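Local structure of transcriptional regulator, putative, Mar family (Thermotoga maritima, 2ETH) at residues 30-35 with 120-125. The protein probably binds DNA as a dimeric transcription factor of the MarR family, regulating gene expression through a winged helix-turn-helix domain. Sequence-based numbering, arbitrary orientation.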
# COMPACT_ATOMS: atom_id res chain seq x y z
N SER A 30 -4.75 1.12 -9.44
CA SER A 30 -5.00 2.53 -9.11
C SER A 30 -6.06 3.14 -10.02
O SER A 30 -6.95 3.87 -9.56
CB SER A 30 -3.73 3.35 -9.25
OG SER A 30 -3.96 4.65 -8.75
N SER A 31 -5.98 2.83 -11.31
CA SER A 31 -6.87 3.39 -12.31
C SER A 31 -8.25 2.75 -12.24
O SER A 31 -9.17 3.24 -12.89
CB SER A 31 -6.27 3.24 -13.72
OG SER A 31 -5.72 1.95 -13.95
N TYR A 32 -8.40 1.68 -11.46
CA TYR A 32 -9.69 0.98 -11.29
C TYR A 32 -10.41 1.33 -9.97
O TYR A 32 -11.55 0.91 -9.77
CB TYR A 32 -9.47 -0.53 -11.32
CG TYR A 32 -8.98 -1.11 -12.63
CD1 TYR A 32 -9.56 -0.73 -13.84
CD2 TYR A 32 -7.98 -2.08 -12.66
CE1 TYR A 32 -9.14 -1.27 -15.03
CE2 TYR A 32 -7.55 -2.64 -13.84
CZ TYR A 32 -8.13 -2.23 -15.03
OH TYR A 32 -7.72 -2.76 -16.23
N LEU A 33 -9.73 2.10 -9.11
CA LEU A 33 -10.12 2.37 -7.73
C LEU A 33 -10.41 3.86 -7.55
O LEU A 33 -9.50 4.68 -7.54
CB LEU A 33 -8.98 1.95 -6.79
CG LEU A 33 -9.12 2.00 -5.26
CD1 LEU A 33 -10.01 0.89 -4.75
CD2 LEU A 33 -7.74 1.92 -4.58
N PRO A 34 -11.69 4.22 -7.40
CA PRO A 34 -12.05 5.64 -7.17
C PRO A 34 -11.22 6.31 -6.04
O PRO A 34 -10.91 5.67 -5.01
CB PRO A 34 -13.52 5.57 -6.76
CG PRO A 34 -14.02 4.28 -7.33
CD PRO A 34 -12.87 3.34 -7.41
N SER A 35 -10.89 7.58 -6.23
CA SER A 35 -10.04 8.31 -5.28
C SER A 35 -10.81 8.76 -4.03
O SER A 35 -12.03 8.57 -3.93
CB SER A 35 -9.37 9.50 -5.97
OG SER A 35 -10.27 10.58 -6.18
N GLU A 120 -14.86 -2.43 -3.56
CA GLU A 120 -15.85 -3.23 -4.23
C GLU A 120 -15.95 -2.93 -5.74
O GLU A 120 -16.01 -3.86 -6.57
CB GLU A 120 -17.19 -3.03 -3.57
CG GLU A 120 -18.05 -4.19 -3.80
CD GLU A 120 -19.37 -4.08 -3.12
OE1 GLU A 120 -19.60 -3.03 -2.45
OE2 GLU A 120 -20.16 -5.06 -3.27
N SER A 121 -15.97 -1.65 -6.06
CA SER A 121 -15.82 -1.15 -7.42
C SER A 121 -14.56 -1.66 -8.19
O SER A 121 -14.67 -2.17 -9.30
CB SER A 121 -15.81 0.38 -7.38
OG SER A 121 -15.51 0.89 -8.65
N LEU A 122 -13.38 -1.54 -7.61
CA LEU A 122 -12.17 -2.13 -8.19
C LEU A 122 -12.31 -3.67 -8.42
O LEU A 122 -11.90 -4.21 -9.44
CB LEU A 122 -11.01 -1.85 -7.24
CG LEU A 122 -9.70 -2.63 -7.38
CD1 LEU A 122 -9.12 -2.35 -8.73
CD2 LEU A 122 -8.72 -2.27 -6.26
N LEU A 123 -12.87 -4.36 -7.44
CA LEU A 123 -13.13 -5.80 -7.48
C LEU A 123 -14.06 -6.14 -8.66
O LEU A 123 -13.79 -7.04 -9.42
CB LEU A 123 -13.82 -6.20 -6.18
CG LEU A 123 -13.46 -7.44 -5.37
CD1 LEU A 123 -14.77 -7.98 -4.79
CD2 LEU A 123 -12.75 -8.55 -6.20
N LYS A 124 -15.16 -5.40 -8.81
CA LYS A 124 -16.06 -5.60 -9.92
C LYS A 124 -15.30 -5.40 -11.26
O LYS A 124 -15.34 -6.26 -12.11
CB LYS A 124 -17.28 -4.69 -9.81
N SER A 125 -14.61 -4.28 -11.42
CA SER A 125 -13.72 -4.06 -12.57
C SER A 125 -12.72 -5.16 -12.86
O SER A 125 -12.47 -5.47 -14.01
CB SER A 125 -12.93 -2.78 -12.38
OG SER A 125 -13.80 -1.70 -12.37
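Leu-122 of helix 106-127 lies alongside Tyr-32 and Leu-33, and its branched end gives each a methyl of its own. CD2 lies 3.7 Å from CD1 of Leu-33, while CD1 sits obliquely to the ring of Tyr-32, 4.1 Å from its CG; the tyrosine side chain runs at about a right angle to that of the leucine. With CG of Leu-122 anti to its backbone N (chi1 165°), the side chain runs along the loop, one methyl toward the tyrosine ring and the other toward Leu-33. The helix backbone comes close as well: CA of Leu-122 makes a CH...O contact of 3.5 Å with the carbonyl O of Tyr-32. Ser-125, small enough to sit beside the tyrosine ring, has its CB 4.2 Å from CD1 of Tyr-32 and turns its OG back to the carbonyl O of Ser-121 (3.2 Å), which also accepts a hydrogen bond from the backbone N of Ser-125. A type I turn from Ser-30 to Leu-33 swings the chain out of helix 15-30 and, in this MarR-type fold, lays the linker to helix 37-41 against the long helix 106-127. Tyr-32 also packs on Leu-149 of the second subunit. The solvent-exposed Pro-34 end is looser: this rigid ring, suited to an extended linker, rests its CD 3.8 Å from OG of Ser-121, with no hydrogen bond across the contact.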